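PDB 2WJ9: intergenic-region protein from Escherichia coli CFT073, which probably counters host restriction enzymes as a member of the antirestriction protein family. Local coordinates for residues T143-A148 with V158-L163. Residues are numbered along the deposited sequence; the frame is centred on the assembly and turned at random. Where two conformers were deposited one is given.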
ATOM      1  N   THR B 143       7.544   9.777  -8.307  1.00 27.68           N
ATOM      2  CA  THR B 143       6.903   9.552  -9.612  1.00 27.61           C
ATOM      3  C   THR B 143       5.535   8.865  -9.455  1.00 27.86           C
ATOM      4  O   THR B 143       4.533   9.338  -9.996  1.00 27.73           O
ATOM      5  CB  THR B 143       7.795   8.683 -10.533  1.00 27.83           C
ATOM      6  OG1 THR B 143       9.062   9.331 -10.704  1.00 28.07           O
ATOM      7  CG2 THR B 143       7.124   8.469 -11.903  1.00 27.63           C
ATOM      8  N   TYR B 144       5.501   7.770  -8.703  1.00 27.62           N
ATOM      9  CA  TYR B 144       4.275   6.974  -8.548  1.00 28.03           C
ATOM     10  C   TYR B 144       3.163   7.745  -7.815  1.00 27.98           C
ATOM     11  O   TYR B 144       1.987   7.695  -8.202  1.00 28.49           O
ATOM     12  CB  TYR B 144       4.551   5.640  -7.824  1.00 27.42           C
ATOM     13  CG  TYR B 144       5.529   4.661  -8.485  1.00 27.86           C
ATOM     14  CD1 TYR B 144       6.050   4.879  -9.768  1.00 27.20           C
ATOM     15  CD2 TYR B 144       5.912   3.479  -7.815  1.00 26.81           C
ATOM     16  CE1 TYR B 144       6.946   3.961 -10.354  1.00 27.20           C
ATOM     17  CE2 TYR B 144       6.804   2.574  -8.391  1.00 27.36           C
ATOM     18  CZ  TYR B 144       7.320   2.818  -9.649  1.00 27.74           C
ATOM     19  OH  TYR B 144       8.203   1.940 -10.234  1.00 29.76           O
ATOM     20  N   SER B 145       3.528   8.447  -6.750  1.00 28.40           N
ATOM     21  CA  SER B 145       2.551   9.202  -5.966  0.50 28.55           C
ATOM     22  C   SER B 145       1.951  10.352  -6.783  1.00 28.37           C
ATOM     23  O   SER B 145       0.739  10.557  -6.780  1.00 28.44           O
ATOM     24  CB  SER B 145       3.172   9.719  -4.662  0.50 28.41           C
ATOM     25  OG  SER B 145       4.405  10.386  -4.881  0.50 29.58           O
ATOM     26  N   HIS B 146       2.805  11.097  -7.483  1.00 28.02           N
ATOM     27  CA  HIS B 146       2.352  12.170  -8.354  1.00 27.91           C
ATOM     28  C   HIS B 146       1.416  11.641  -9.443  1.00 27.08           C
ATOM     29  O   HIS B 146       0.337  12.178  -9.674  1.00 26.40           O
ATOM     30  CB  HIS B 146       3.563  12.895  -8.965  1.00 28.28           C
ATOM     31  CG  HIS B 146       3.216  14.124  -9.742  1.00 28.66           C
ATOM     32  ND1 HIS B 146       2.820  14.087 -11.064  1.00 29.60           N
ATOM     33  CD2 HIS B 146       3.253  15.435  -9.397  1.00 28.14           C
ATOM     34  CE1 HIS B 146       2.603  15.319 -11.487  1.00 28.25           C
ATOM     35  NE2 HIS B 146       2.859  16.155 -10.497  1.00 29.70           N
ATOM     36  N   HIS B 147       1.811  10.538 -10.079  1.00 26.75           N
ATOM     37  CA  HIS B 147       1.058  10.041 -11.224  1.00 27.35           C
ATOM     38  C   HIS B 147      -0.273   9.395 -10.796  1.00 27.59           C
ATOM     39  O   HIS B 147      -1.270   9.469 -11.524  1.00 27.74           O
ATOM     40  CB  HIS B 147       1.917   9.060 -12.028  1.00 26.79           C
ATOM     41  CG  HIS B 147       1.492   8.916 -13.458  1.00 28.19           C
ATOM     42  ND1 HIS B 147       1.442   9.980 -14.333  1.00 28.71           N
ATOM     43  CD2 HIS B 147       1.108   7.828 -14.168  1.00 28.78           C
ATOM     44  CE1 HIS B 147       1.039   9.556 -15.518  1.00 28.97           C
ATOM     45  NE2 HIS B 147       0.830   8.251 -15.445  1.00 27.75           N
ATOM     46  N   ALA B 148      -0.290   8.789  -9.608  1.00 27.57           N
ATOM     47  CA  ALA B 148      -1.541   8.289  -9.019  1.00 27.19           C
ATOM     48  C   ALA B 148      -2.549   9.432  -8.804  1.00 27.42           C
ATOM     49  O   ALA B 148      -3.743   9.293  -9.098  1.00 27.12           O
ATOM     50  CB  ALA B 148      -1.265   7.567  -7.698  1.00 27.11           C
ATOM     51  N   VAL B 158      -1.383   1.380  -5.990  1.00 27.96           N
ATOM     52  CA  VAL B 158      -0.851   0.132  -5.463  1.00 28.12           C
ATOM     53  C   VAL B 158       0.674  -0.000  -5.644  1.00 28.39           C
ATOM     54  O   VAL B 158       1.360  -0.413  -4.711  1.00 28.53           O
ATOM     55  CB  VAL B 158      -1.601  -1.076  -6.042  1.00 27.67           C
ATOM     56  CG1 VAL B 158      -0.870  -2.378  -5.720  1.00 28.06           C
ATOM     57  CG2 VAL B 158      -3.050  -1.086  -5.528  1.00 26.82           C
ATOM     58  N   HIS B 159       1.195   0.374  -6.811  1.00 28.56           N
ATOM     59  CA  HIS B 159       2.652   0.459  -7.011  1.00 29.09           C
ATOM     60  C   HIS B 159       3.323   1.371  -5.964  1.00 28.86           C
ATOM     61  O   HIS B 159       4.383   1.035  -5.424  1.00 28.94           O
ATOM     62  CB  HIS B 159       3.002   0.908  -8.441  1.00 29.37           C
ATOM     63  CG  HIS B 159       3.151  -0.227  -9.412  1.00 30.45           C
ATOM     64  ND1 HIS B 159       4.095  -1.220  -9.255  1.00 30.87           N
ATOM     65  CD2 HIS B 159       2.477  -0.526 -10.549  1.00 31.26           C
ATOM     66  CE1 HIS B 159       3.985  -2.092 -10.243  1.00 30.07           C
ATOM     67  NE2 HIS B 159       3.015  -1.692 -11.047  1.00 29.23           N
ATOM     68  N   TYR B 160       2.703   2.512  -5.663  1.00 28.59           N
ATOM     69  CA  TYR B 160       3.224   3.400  -4.625  1.00 29.53           C
ATOM     70  C   TYR B 160       3.284   2.726  -3.248  1.00 29.59           C
ATOM     71  O   TYR B 160       4.327   2.748  -2.589  1.00 29.88           O
ATOM     72  CB  TYR B 160       2.401   4.687  -4.535  1.00 29.26           C
ATOM     73  CG  TYR B 160       2.880   5.621  -3.433  1.00 29.80           C
ATOM     74  CD1 TYR B 160       4.109   6.256  -3.538  1.00 30.59           C
ATOM     75  CD2 TYR B 160       2.129   5.836  -2.284  1.00 32.32           C
ATOM     76  CE1 TYR B 160       4.579   7.095  -2.537  1.00 31.46           C
ATOM     77  CE2 TYR B 160       2.586   6.694  -1.267  1.00 32.17           C
ATOM     78  CZ  TYR B 160       3.820   7.316  -1.404  1.00 31.79           C
ATOM     79  OH  TYR B 160       4.296   8.172  -0.410  1.00 32.19           O
ATOM     80  N   TYR B 161       2.175   2.120  -2.818  1.00 29.34           N
ATOM     81  CA  TYR B 161       2.136   1.452  -1.504  1.00 29.10           C
ATOM     82  C   TYR B 161       3.153   0.287  -1.433  1.00 28.65           C
ATOM     83  O   TYR B 161       3.809   0.078  -0.417  1.00 28.93           O
ATOM     84  CB  TYR B 161       0.710   0.968  -1.156  1.00 29.36           C
ATOM     85  CG  TYR B 161      -0.223   2.048  -0.621  1.00 29.40           C
ATOM     86  CD1 TYR B 161      -1.349   2.436  -1.329  1.00 30.04           C
ATOM     87  CD2 TYR B 161       0.009   2.664   0.613  1.00 31.51           C
ATOM     88  CE1 TYR B 161      -2.207   3.424  -0.849  1.00 29.69           C
ATOM     89  CE2 TYR B 161      -0.851   3.653   1.100  1.00 30.81           C
ATOM     90  CZ  TYR B 161      -1.947   4.030   0.358  1.00 30.78           C
ATOM     91  OH  TYR B 161      -2.809   5.004   0.815  1.00 30.34           O
ATOM     92  N   ARG B 162       3.304  -0.447  -2.525  1.00 29.36           N
ATOM     93  CA  ARG B 162       4.203  -1.610  -2.539  1.00 29.03           C
ATOM     94  C   ARG B 162       5.683  -1.211  -2.433  1.00 29.75           C
ATOM     95  O   ARG B 162       6.441  -1.801  -1.662  1.00 30.22           O
ATOM     96  CB  ARG B 162       3.926  -2.486  -3.761  1.00 29.24           C
ATOM     97  CG  ARG B 162       2.636  -3.289  -3.588  1.00 28.05           C
ATOM     98  CD  ARG B 162       2.211  -4.019  -4.837  1.00 28.79           C
ATOM     99  NE  ARG B 162       1.085  -4.907  -4.552  1.00 29.22           N
ATOM    100  CZ  ARG B 162       0.393  -5.576  -5.466  1.00 29.24           C
ATOM    101  NH1 ARG B 162       0.683  -5.459  -6.758  1.00 28.71           N
ATOM    102  NH2 ARG B 162      -0.600  -6.367  -5.075  1.00 29.08           N
ATOM    103  N   LEU B 163       6.079  -0.198  -3.190  1.00 29.84           N
ATOM    104  CA  LEU B 163       7.444   0.350  -3.082  1.00 29.80           C
ATOM    105  C   LEU B 163       7.684   1.069  -1.747  1.00 29.80           C
ATOM    106  O   LEU B 163       8.780   0.975  -1.174  1.00 29.80           O
ATOM    107  CB  LEU B 163       7.755   1.276  -4.263  1.00 29.91           C
ATOM    108  CG  LEU B 163       9.184   1.833  -4.353  1.00 29.07           C
ATOM    109  CD1 LEU B 163      10.215   0.708  -4.498  1.00 29.71           C
ATOM    110  CD2 LEU B 163       9.282   2.842  -5.511  1.00 29.03           C
TER
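Y144 and Y160 mark where two nearly antiparallel helical turns, 143-148 and 158-163, come together: their axes approach to 8.7 Å at 154°, and the CA atoms of this pair are only 5.4 Å apart. No hydrogen bond crosses the interface; aromatic and aliphatic carbons meet each other and the partner's backbone. At its centre the CB atoms of Y144 and Y160 meet at 4.0 Å, and from there the two rings diverge. The Y144 ring, with CG anti to its own carbonyl carbon (chi1 -61°), lies obliquely against the backbone of the partner helix, CD2 resting 3.7 Å from the carbonyl O of H159. One ring side of Y144, CD2 and CE2, fits between the CB of H159 and a methyl of L163: L163 CD2 lies 3.8 Å from Y144 CE2, the two side chains crossing at about a right angle. Beyond its CB, H159 turns away, leaving its ring and that of Y144 oblique with centroids 5.9 Å apart; its imidazole stacks on F64 and NE2 bonds to the carbonyl of H63. The Y160 side chain leaves in a different direction, CG anti to the backbone N, and offers one ring face to S145; its hydroxyl bonds to the E40 carbonyl of the second subunit. The CB of S145 sits 4.0 Å from the Y160 ring centroid, 24° off the normal, a CH-pi contact; in the conformer given, S145 OG bonds back to the carbonyl of L141, one turn earlier.

The pairing joins helices 132-151 and 154-168 into a helical hairpin with a short connection. Helix 73-84 packs against 143-148 through T143 and H147, and the Y144 hydroxyl bonds to the A103 carbonyl on strand 103-107, tying the hairpin to the three-stranded sheet.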